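Local coordinates for Wnt inhibitor of Dorsal protein (Drosophila melanogaster, PDB 4KRR), which probably acts as a secreted Wnt-family ligand of frizzled receptors, signalling through a gene cascade to the nucleus, represented here by its N-terminal domain and linker, at residues Q41-P46 with V56-I61; A65-L70 with E102-H107; G123-R128 with L166-D171. All blocks are in the same frame, centred on the assembly; numbering follows the deposited sequence.

Overall arrangement
From the N terminus, helix 36-44 ends in interaction 1, where residues 41-46 meet 56-61 near the start of helix 53-75 and close a short connection of nine residues. The same long helix runs on into interaction 2, where 65-70 packs against 102-107 of helix 97-107 and closes a longer excursion. Interaction 3 joins the end of helix 113-127 to that of helix 158-170, around the antiparallel strands 130-136 and 149-155. The three follow in series, neither nested nor crossed. Side chains connect them: Tyr57 CB lies 3.5 Å from Tyr169 CD1, and Val67 CG1 lies 3.6 Å from Leu126 CD1, so one helical bundle holds all three.

Interaction 1: residues Q41-P46 with V56-I61; sequences QKNSKP and VYVAAI
Val58 carries the contact from the long helix, its two methyls touching two neighbouring residues at the end of helix 36-44: CG2 the lysine alone, CG1 both. CG2 meets the aliphatic chain of Lys42 at CD, 3.7 Å away, the two side chains crossing at about a right angle. CG1 lies 3.8 Å from Asn43 ND2 and 3.9 Å from Lys42 CB. A chi1 of 173° sets CG1 anti to the backbone N, between the root of the lysine and the amide of the asparagine, and leaves CG2 against Lys42 CD.

No hydrogen bond links the segments, and the 161 Å² buried between them is van der Waals packing. Polar fixings lie one shell out. Lys42 bends at its last torsion, and NZ forms a salt bridge with Asp55. Asn43 ND2 bonds Ser62 OG, which also bonds Val58 O; Asn43 OD1 bonds a glycerol, probably from the crystallisation liquor. Lys42 NZ and Asn43 ND2 are both tied to helix 53-75, through residues before and after Val58. Val58 touches Trp32, Asn43 Leu16 of helix 8-26 and Ile61 helix 158-170, so helix 36-44 ends against the early part of a helix itself covered by those two.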
loop_
_atom_site.group_PDB
_atom_site.type_symbol
_atom_site.label_atom_id
_atom_site.label_comp_id
_atom_site.label_asym_id
_atom_site.label_seq_id
_atom_site.Cartn_x
_atom_site.Cartn_y
_atom_site.Cartn_z
ATOM N N GLN A 41 4.939 2.478 16.392
ATOM C CA GLN A 41 4.569 1.437 17.348
ATOM C C GLN A 41 3.480 0.521 16.791
ATOM O O GLN A 41 3.484 -0.684 17.041
ATOM C CB GLN A 41 4.139 2.061 18.679
ATOM C CG GLN A 41 3.488 1.099 19.663
ATOM C CD GLN A 41 4.435 0.026 20.173
ATOM O OE1 GLN A 41 3.996 -1.045 20.597
ATOM N NE2 GLN A 41 5.735 0.310 20.146
ATOM N N LYS A 42 2.555 1.098 16.028
ATOM C CA LYS A 42 1.528 0.318 15.345
ATOM C C LYS A 42 2.141 -0.620 14.307
ATOM O O LYS A 42 1.595 -1.682 14.025
ATOM C CB LYS A 42 0.497 1.231 14.671
ATOM C CG LYS A 42 -0.557 1.804 15.610
ATOM C CD LYS A 42 -1.641 2.539 14.827
ATOM C CE LYS A 42 -2.659 3.199 15.748
ATOM N NZ LYS A 42 -3.336 2.216 16.635
ATOM N N ASN A 43 3.272 -0.224 13.735
ATOM C CA ASN A 43 3.949 -1.063 12.752
ATOM C C ASN A 43 4.881 -2.090 13.388
ATOM O O ASN A 43 5.121 -3.156 12.820
ATOM C CB ASN A 43 4.702 -0.209 11.729
ATOM C CG ASN A 43 3.826 0.208 10.563
ATOM O OD1 ASN A 43 3.115 -0.613 9.984
ATOM N ND2 ASN A 43 3.867 1.490 10.215
ATOM N N SER A 44 5.398 -1.766 14.570
ATOM C CA SER A 44 6.299 -2.662 15.287
ATOM C C SER A 44 5.534 -3.735 16.061
ATOM O O SER A 44 6.060 -4.817 16.317
ATOM C CB SER A 44 7.205 -1.872 16.234
ATOM O OG SER A 44 8.083 -1.023 15.516
ATOM N N LYS A 45 4.298 -3.423 16.440
ATOM C CA LYS A 45 3.431 -4.378 17.124
ATOM C C LYS A 45 1.976 -4.123 16.743
ATOM O O LYS A 45 1.212 -3.560 17.527
ATOM C CB LYS A 45 3.607 -4.274 18.642
ATOM C CG LYS A 45 2.908 -5.371 19.440
ATOM C CD LYS A 45 3.058 -5.144 20.938
ATOM C CE LYS A 45 2.405 -6.258 21.745
ATOM N NZ LYS A 45 0.938 -6.343 21.509
ATOM N N PRO A 46 1.588 -4.531 15.526
ATOM C CA PRO A 46 0.237 -4.253 15.026
ATOM C C PRO A 46 -0.838 -5.022 15.780
ATOM O O PRO A 46 -0.616 -6.161 16.189
ATOM C CB PRO A 46 0.304 -4.713 13.565
ATOM C CG PRO A 46 1.370 -5.746 13.546
ATOM C CD PRO A 46 2.387 -5.310 14.563
ATOM N N VAL A 56 -6.263 -0.264 11.036
ATOM C CA VAL A 56 -6.495 -0.682 9.662
ATOM C C VAL A 56 -5.825 0.251 8.653
ATOM O O VAL A 56 -5.187 -0.211 7.707
ATOM C CB VAL A 56 -8.006 -0.780 9.378
ATOM C CG1 VAL A 56 -8.274 -0.964 7.892
ATOM C CG2 VAL A 56 -8.608 -1.921 10.184
ATOM N N TYR A 57 -5.957 1.558 8.855
ATOM C CA TYR A 57 -5.338 2.515 7.943
ATOM C C TYR A 57 -3.817 2.395 7.938
ATOM O O TYR A 57 -3.197 2.338 6.877
ATOM C CB TYR A 57 -5.732 3.959 8.271
ATOM C CG TYR A 57 -4.910 4.961 7.491
ATOM C CD1 TYR A 57 -5.242 5.293 6.182
ATOM C CD2 TYR A 57 -3.782 5.553 8.051
ATOM C CE1 TYR A 57 -4.485 6.198 5.459
ATOM C CE2 TYR A 57 -3.018 6.451 7.334
ATOM C CZ TYR A 57 -3.374 6.772 6.041
ATOM O OH TYR A 57 -2.613 7.669 5.333
ATOM N N VAL A 58 -3.226 2.372 9.129
ATOM C CA VAL A 58 -1.774 2.330 9.268
ATOM C C VAL A 58 -1.172 1.105 8.587
ATOM O O VAL A 58 -0.186 1.213 7.858
ATOM C CB VAL A 58 -1.346 2.386 10.747
ATOM C CG1 VAL A 58 0.153 2.173 10.879
ATOM C CG2 VAL A 58 -1.751 3.719 11.357
ATOM N N ALA A 59 -1.782 -0.053 8.816
ATOM C CA ALA A 59 -1.336 -1.287 8.182
ATOM C C ALA A 59 -1.521 -1.221 6.667
ATOM O O ALA A 59 -0.670 -1.691 5.910
ATOM C CB ALA A 59 -2.085 -2.484 8.760
ATOM N N ALA A 60 -2.638 -0.639 6.235
ATOM C CA ALA A 60 -2.939 -0.499 4.812
ATOM C C ALA A 60 -1.956 0.427 4.102
ATOM O O ALA A 60 -1.399 0.066 3.064
ATOM C CB ALA A 60 -4.367 -0.003 4.614
ATOM N N ILE A 61 -1.744 1.617 4.659
ATOM C CA ILE A 61 -0.849 2.590 4.037
ATOM C C ILE A 61 0.602 2.104 4.071
ATOM O O ILE A 61 1.389 2.411 3.175
ATOM C CB ILE A 61 -0.978 4.006 4.671
ATOM C CG1 ILE A 61 -0.277 5.061 3.809
ATOM C CG2 ILE A 61 -0.436 4.033 6.093
ATOM C CD1 ILE A 61 -1.063 5.483 2.576
#

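Interaction 2: residues A65-L70 with E102-H107; sequences AIVHTL and EQYEKH
Tyr104 is met by two branched side chains of the long helix, both through their CG2 methyls. The tightest approach is Val67 CG2 to Tyr104 CD2, at 3.8 Å. That methyl also lies 4.0 Å from Tyr104 CG and 4.1 Å from Tyr104 CB, so it touches the root of the side chain as well as the ring, which it approaches obliquely. Ile66 CG2 comes to the ring edge, near its plane, 4.1 Å from Tyr104 CD2. The phenol is swung across the interface by having CG anti to the backbone N (chi1 -176°), and it crosses both aliphatic side chains at about a right angle.

Packing thins toward Gln103. There one methyl of Leu70, CD2, stands 4.1 Å from Gln103 CB, while the amide beyond makes no contact with 65-70; Gln103 is partly exposed, whereas Ile66, Val67, Leu70 and Tyr104 are buried. The axes of the two short helical segments approach to 10.5 Å, at 127° between their N-to-C directions, and 203 Å² is buried in all. With the ring cut back to an alanine here, Ile66 CG2 is likely to lose its contact and Val67 CG2 to keep only that with CB, leaving a gap between the helices.

Tyr104 OH bonds to a glycerol, and the ring also meets that of Phe108, the planes inclined at about 35°. Val67 also packs on Ala100 and Leu101, one turn earlier in helix 97-107. Ile66 touches Ile11 and Leu70 touches Trp8, both of helix 8-26, so the contact is wedged where helices 8-26, 53-75 and 97-107 converge.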
loop_
_atom_site.group_PDB
_atom_site.type_symbol
_atom_site.label_atom_id
_atom_site.label_comp_id
_atom_site.label_asym_id
_atom_site.label_seq_id
_atom_site.Cartn_x
_atom_site.Cartn_y
_atom_site.Cartn_z
ATOM N N ALA A 65 2.749 1.224 0.707
ATOM C CA ALA A 65 3.992 1.948 0.464
ATOM C C ALA A 65 5.155 0.995 0.223
ATOM O O ALA A 65 6.047 1.280 -0.573
ATOM C CB ALA A 65 4.300 2.878 1.623
ATOM N N ILE A 66 5.140 -0.136 0.918
ATOM C CA ILE A 66 6.182 -1.140 0.762
ATOM C C ILE A 66 6.090 -1.801 -0.610
ATOM O O ILE A 66 7.102 -1.991 -1.286
ATOM C CB ILE A 66 6.109 -2.203 1.881
ATOM C CG1 ILE A 66 6.460 -1.571 3.230
ATOM C CG2 ILE A 66 7.049 -3.364 1.590
ATOM C CD1 ILE A 66 6.366 -2.528 4.400
ATOM N N VAL A 67 4.869 -2.140 -1.018
ATOM C CA VAL A 67 4.638 -2.762 -2.320
ATOM C C VAL A 67 4.918 -1.781 -3.461
ATOM O O VAL A 67 5.496 -2.152 -4.484
ATOM C CB VAL A 67 3.201 -3.325 -2.432
ATOM C CG1 VAL A 67 2.932 -3.846 -3.837
ATOM C CG2 VAL A 67 2.982 -4.431 -1.400
ATOM N N HIS A 68 4.515 -0.528 -3.271
ATOM C CA HIS A 68 4.785 0.524 -4.246
ATOM C C HIS A 68 6.290 0.701 -4.424
ATOM O O HIS A 68 6.781 0.858 -5.542
ATOM C CB HIS A 68 4.148 1.842 -3.796
ATOM C CG HIS A 68 4.205 2.931 -4.823
ATOM N ND1 HIS A 68 5.333 3.694 -5.040
ATOM C CD2 HIS A 68 3.266 3.399 -5.679
ATOM C CE1 HIS A 68 5.089 4.578 -5.991
ATOM N NE2 HIS A 68 3.841 4.422 -6.395
ATOM N N THR A 69 7.016 0.669 -3.311
ATOM C CA THR A 69 8.467 0.804 -3.338
ATOM C C THR A 69 9.101 -0.390 -4.043
ATOM O O THR A 69 9.988 -0.228 -4.882
ATOM C CB THR A 69 9.049 0.929 -1.915
ATOM O OG1 THR A 69 8.507 2.091 -1.276
ATOM C CG2 THR A 69 10.566 1.045 -1.960
ATOM N N LEU A 70 8.631 -1.587 -3.702
ATOM C CA LEU A 70 9.158 -2.821 -4.273
ATOM C C LEU A 70 8.871 -2.920 -5.768
ATOM O O LEU A 70 9.734 -3.319 -6.551
ATOM C CB LEU A 70 8.586 -4.040 -3.543
ATOM C CG LEU A 70 9.002 -5.410 -4.081
ATOM C CD1 LEU A 70 10.516 -5.564 -4.048
ATOM C CD2 LEU A 70 8.326 -6.530 -3.299
ATOM N N GLU A 102 3.070 -10.659 -4.513
ATOM C CA GLU A 102 3.341 -12.061 -4.217
ATOM C C GLU A 102 4.571 -12.209 -3.320
ATOM O O GLU A 102 4.580 -13.022 -2.391
ATOM C CB GLU A 102 3.508 -12.867 -5.508
ATOM C CG GLU A 102 2.227 -12.994 -6.336
ATOM C CD GLU A 102 2.470 -13.583 -7.714
ATOM O OE1 GLU A 102 3.648 -13.678 -8.118
ATOM O OE2 GLU A 102 1.480 -13.945 -8.388
ATOM N N GLN A 103 5.608 -11.422 -3.595
ATOM C CA GLN A 103 6.788 -11.401 -2.735
ATOM C C GLN A 103 6.437 -10.852 -1.354
ATOM O O GLN A 103 7.044 -11.229 -0.350
ATOM C CB GLN A 103 7.917 -10.579 -3.365
ATOM C CG GLN A 103 8.369 -11.089 -4.727
ATOM C CD GLN A 103 9.834 -10.810 -5.005
ATOM O OE1 GLN A 103 10.646 -10.715 -4.083
ATOM N NE2 GLN A 103 10.179 -10.683 -6.281
ATOM N N TYR A 104 5.449 -9.964 -1.311
ATOM C CA TYR A 104 4.978 -9.416 -0.047
ATOM C C TYR A 104 4.263 -10.491 0.763
ATOM O O TYR A 104 4.499 -10.633 1.962
ATOM C CB TYR A 104 4.047 -8.221 -0.282
ATOM C CG TYR A 104 3.597 -7.540 0.996
ATOM C CD1 TYR A 104 2.478 -7.986 1.690
ATOM C CD2 TYR A 104 4.294 -6.452 1.510
ATOM C CE1 TYR A 104 2.068 -7.373 2.859
ATOM C CE2 TYR A 104 3.888 -5.829 2.680
ATOM C CZ TYR A 104 2.775 -6.297 3.349
ATOM O OH TYR A 104 2.362 -5.689 4.511
ATOM N N GLU A 105 3.385 -11.243 0.103
ATOM C CA GLU A 105 2.608 -12.281 0.772
ATOM C C GLU A 105 3.495 -13.460 1.163
ATOM O O GLU A 105 3.128 -14.274 2.007
ATOM C CB GLU A 105 1.453 -12.754 -0.117
ATOM C CG GLU A 105 0.437 -13.646 0.593
ATOM C CD GLU A 105 -0.672 -14.121 -0.324
ATOM O OE1 GLU A 105 -0.649 -13.771 -1.523
ATOM O OE2 GLU A 105 -1.570 -14.845 0.156
ATOM N N LYS A 106 4.666 -13.547 0.541
ATOM C CA LYS A 106 5.636 -14.573 0.890
ATOM C C LYS A 106 6.378 -14.177 2.157
ATOM O O LYS A 106 6.449 -14.948 3.114
ATOM C CB LYS A 106 6.641 -14.766 -0.242
ATOM C CG LYS A 106 6.633 -16.149 -0.866
ATOM C CD LYS A 106 5.604 -16.245 -1.977
ATOM C CE LYS A 106 5.896 -17.426 -2.887
ATOM N NZ LYS A 106 5.043 -17.413 -4.107
ATOM N N HIS A 107 6.936 -12.969 2.151
ATOM C CA HIS A 107 7.709 -12.473 3.283
ATOM C C HIS A 107 6.807 -12.304 4.494
ATOM O O HIS A 107 6.920 -13.039 5.475
ATOM C CB HIS A 107 8.376 -11.142 2.932
ATOM C CG HIS A 107 9.341 -10.657 3.968
ATOM N ND1 HIS A 107 10.492 -11.343 4.293
ATOM C CD2 HIS A 107 9.329 -9.552 4.751
ATOM C CE1 HIS A 107 11.145 -10.682 5.232
ATOM N NE2 HIS A 107 10.461 -9.593 5.529
#

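Interaction 3: residues G123-R128 with L166-D171; sequences GALLQR and LQMYDD
A small apolar contact, made chiefly by Leu125 and Met168, joins the C-terminal end of helix 113-127 to that of helix 158-170 within the helical bundle. The backbones stay well apart: the nearest CA atoms, those of Leu125 and Met168, are separated by 10.2 Å, and the methionine chain and the leucine branches span the distance. Only 97 Å² is buried between the segments.

The bridging group is the Met168 methyl. Its CE lies 3.5 Å from Leu125 CD2, 3.8 Å from Leu125 CD1 and 4.1 Å from Leu125 CG, so it rests against the fork of the leucine, touching both of its branches. The methionine chain is extended at chi2 and turns at its last torsion (chi3 -75°), which carries CE out of the line of the chain. Leu125 has CG anti to its backbone N (chi1 170°), and its isobutyl group meets the methionine at a slant.

Beside this apolar pair, the Arg128 guanidinium presents its edge to the sulfur, with NH2 4.4 Å from Met168 SD, a distant approach. One face of the same guanidinium lies over Leu125 CA, 3.6 Å from its plane and offset toward the rim. NH2 also bonds to a glycerol, and Arg128 touches Asp192. On the other segment Gln167 NE2 bonds Asp171 OD2 at 2.9 Å, nearly straight at 172°; the acceptor lies in the Gln167 amide plane, while OD2 is met from above the carboxylate plane.

Leu125 also packs on Ile161, Asp164 and Leu165, and Met168 on Leu194, so the pair belongs to a wider buried layer. With no hydrogen bond or salt bridge between the two segments, the join rests on a thioether methyl against a leucine fork, while the arginine's charge stays at the exposed margin.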
loop_
_atom_site.group_PDB
_atom_site.type_symbol
_atom_site.label_atom_id
_atom_site.label_comp_id
_atom_site.label_asym_id
_atom_site.label_seq_id
_atom_site.Cartn_x
_atom_site.Cartn_y
_atom_site.Cartn_z
ATOM N N GLY A 123 -4.209 -5.028 -1.939
ATOM C CA GLY A 123 -3.673 -5.696 -3.110
ATOM C C GLY A 123 -4.427 -5.340 -4.378
ATOM O O GLY A 123 -3.823 -5.001 -5.394
ATOM N N ALA A 124 -5.753 -5.411 -4.308
ATOM C CA ALA A 124 -6.613 -5.101 -5.446
ATOM C C ALA A 124 -6.506 -3.636 -5.862
ATOM O O ALA A 124 -6.571 -3.312 -7.047
ATOM C CB ALA A 124 -8.056 -5.454 -5.124
ATOM N N LEU A 125 -6.349 -2.756 -4.878
ATOM C CA LEU A 125 -6.218 -1.329 -5.137
ATOM C C LEU A 125 -4.967 -1.036 -5.952
ATOM O O LEU A 125 -5.018 -0.321 -6.949
ATOM C CB LEU A 125 -6.168 -0.548 -3.826
ATOM C CG LEU A 125 -5.787 0.926 -3.983
ATOM C CD1 LEU A 125 -6.922 1.733 -4.612
ATOM C CD2 LEU A 125 -5.364 1.511 -2.648
ATOM N N LEU A 126 -3.844 -1.598 -5.519
ATOM C CA LEU A 126 -2.572 -1.415 -6.208
ATOM C C LEU A 126 -2.604 -1.987 -7.620
ATOM O O LEU A 126 -1.883 -1.521 -8.501
ATOM C CB LEU A 126 -1.439 -2.054 -5.407
ATOM C CG LEU A 126 -1.193 -1.418 -4.039
ATOM C CD1 LEU A 126 -0.240 -2.264 -3.217
ATOM C CD2 LEU A 126 -0.655 -0.006 -4.202
ATOM N N GLN A 127 -3.442 -2.997 -7.831
ATOM C CA GLN A 127 -3.581 -3.602 -9.149
ATOM C C GLN A 127 -4.367 -2.701 -10.093
ATOM O O GLN A 127 -4.167 -2.737 -11.305
ATOM C CB GLN A 127 -4.237 -4.980 -9.048
ATOM C CG GLN A 127 -3.313 -6.057 -8.504
ATOM C CD GLN A 127 -4.004 -7.395 -8.347
ATOM O OE1 GLN A 127 -5.162 -7.465 -7.936
ATOM N NE2 GLN A 127 -3.298 -8.468 -8.682
ATOM N N ARG A 128 -5.259 -1.889 -9.536
ATOM C CA ARG A 128 -6.023 -0.948 -10.346
ATOM C C ARG A 128 -5.493 0.477 -10.190
ATOM O O ARG A 128 -6.179 1.444 -10.519
ATOM C CB ARG A 128 -7.514 -1.014 -10.004
ATOM C CG ARG A 128 -7.854 -0.572 -8.596
ATOM C CD ARG A 128 -9.357 -0.528 -8.385
ATOM N NE ARG A 128 -9.701 -0.015 -7.062
ATOM C CZ ARG A 128 -9.846 -0.774 -5.981
ATOM N NH1 ARG A 128 -9.679 -2.087 -6.064
ATOM N NH2 ARG A 128 -10.158 -0.221 -4.818
ATOM N N LEU A 166 -7.235 6.734 2.171
ATOM C CA LEU A 166 -7.913 7.640 3.094
ATOM C C LEU A 166 -9.423 7.549 2.896
ATOM O O LEU A 166 -10.187 7.537 3.861
ATOM C CB LEU A 166 -7.441 9.084 2.897
ATOM C CG LEU A 166 -8.053 10.102 3.865
ATOM C CD1 LEU A 166 -7.750 9.702 5.304
ATOM C CD2 LEU A 166 -7.561 11.517 3.584
ATOM N N GLN A 167 -9.843 7.479 1.637
ATOM C CA GLN A 167 -11.254 7.334 1.300
ATOM C C GLN A 167 -11.793 6.000 1.814
ATOM O O GLN A 167 -12.861 5.943 2.422
ATOM C CB GLN A 167 -11.458 7.441 -0.213
ATOM C CG GLN A 167 -12.916 7.438 -0.649
ATOM C CD GLN A 167 -13.675 8.658 -0.159
ATOM O OE1 GLN A 167 -13.224 9.793 -0.323
ATOM N NE2 GLN A 167 -14.833 8.429 0.451
ATOM N N MET A 168 -11.042 4.930 1.571
ATOM C CA MET A 168 -11.427 3.604 2.044
ATOM C C MET A 168 -11.442 3.541 3.568
ATOM O O MET A 168 -12.262 2.839 4.162
ATOM C CB MET A 168 -10.499 2.537 1.468
ATOM C CG MET A 168 -10.965 1.980 0.135
ATOM S SD MET A 168 -9.773 0.838 -0.583
ATOM C CE MET A 168 -8.539 1.998 -1.154
ATOM N N TYR A 169 -10.526 4.277 4.190
ATOM C CA TYR A 169 -10.530 4.442 5.639
ATOM C C TYR A 169 -11.828 5.105 6.098
ATOM O O TYR A 169 -12.411 4.706 7.107
ATOM C CB TYR A 169 -9.305 5.254 6.079
ATOM C CG TYR A 169 -9.394 5.886 7.455
ATOM C CD1 TYR A 169 -9.037 5.177 8.599
ATOM C CD2 TYR A 169 -9.800 7.206 7.604
ATOM C CE1 TYR A 169 -9.104 5.766 9.857
ATOM C CE2 TYR A 169 -9.874 7.799 8.851
ATOM C CZ TYR A 169 -9.526 7.078 9.974
ATOM O OH TYR A 169 -9.602 7.683 11.210
ATOM N N ASP A 170 -12.284 6.105 5.347
ATOM C CA ASP A 170 -13.520 6.815 5.679
ATOM C C ASP A 170 -14.743 5.917 5.529
ATOM O O ASP A 170 -15.701 6.032 6.292
ATOM C CB ASP A 170 -13.703 8.049 4.789
ATOM C CG ASP A 170 -12.663 9.126 5.045
ATOM O OD1 ASP A 170 -12.058 9.138 6.137
ATOM O OD2 ASP A 170 -12.460 9.970 4.149
ATOM N N ASP A 171 -14.708 5.033 4.536
ATOM C CA ASP A 171 -15.860 4.201 4.207
ATOM C C ASP A 171 -15.727 2.778 4.741
ATOM O O ASP A 171 -16.426 1.871 4.287
ATOM C CB ASP A 171 -16.067 4.164 2.692
ATOM C CG ASP A 171 -16.366 5.533 2.110
ATOM O OD1 ASP A 171 -17.030 6.341 2.794
ATOM O OD2 ASP A 171 -15.938 5.798 0.968
#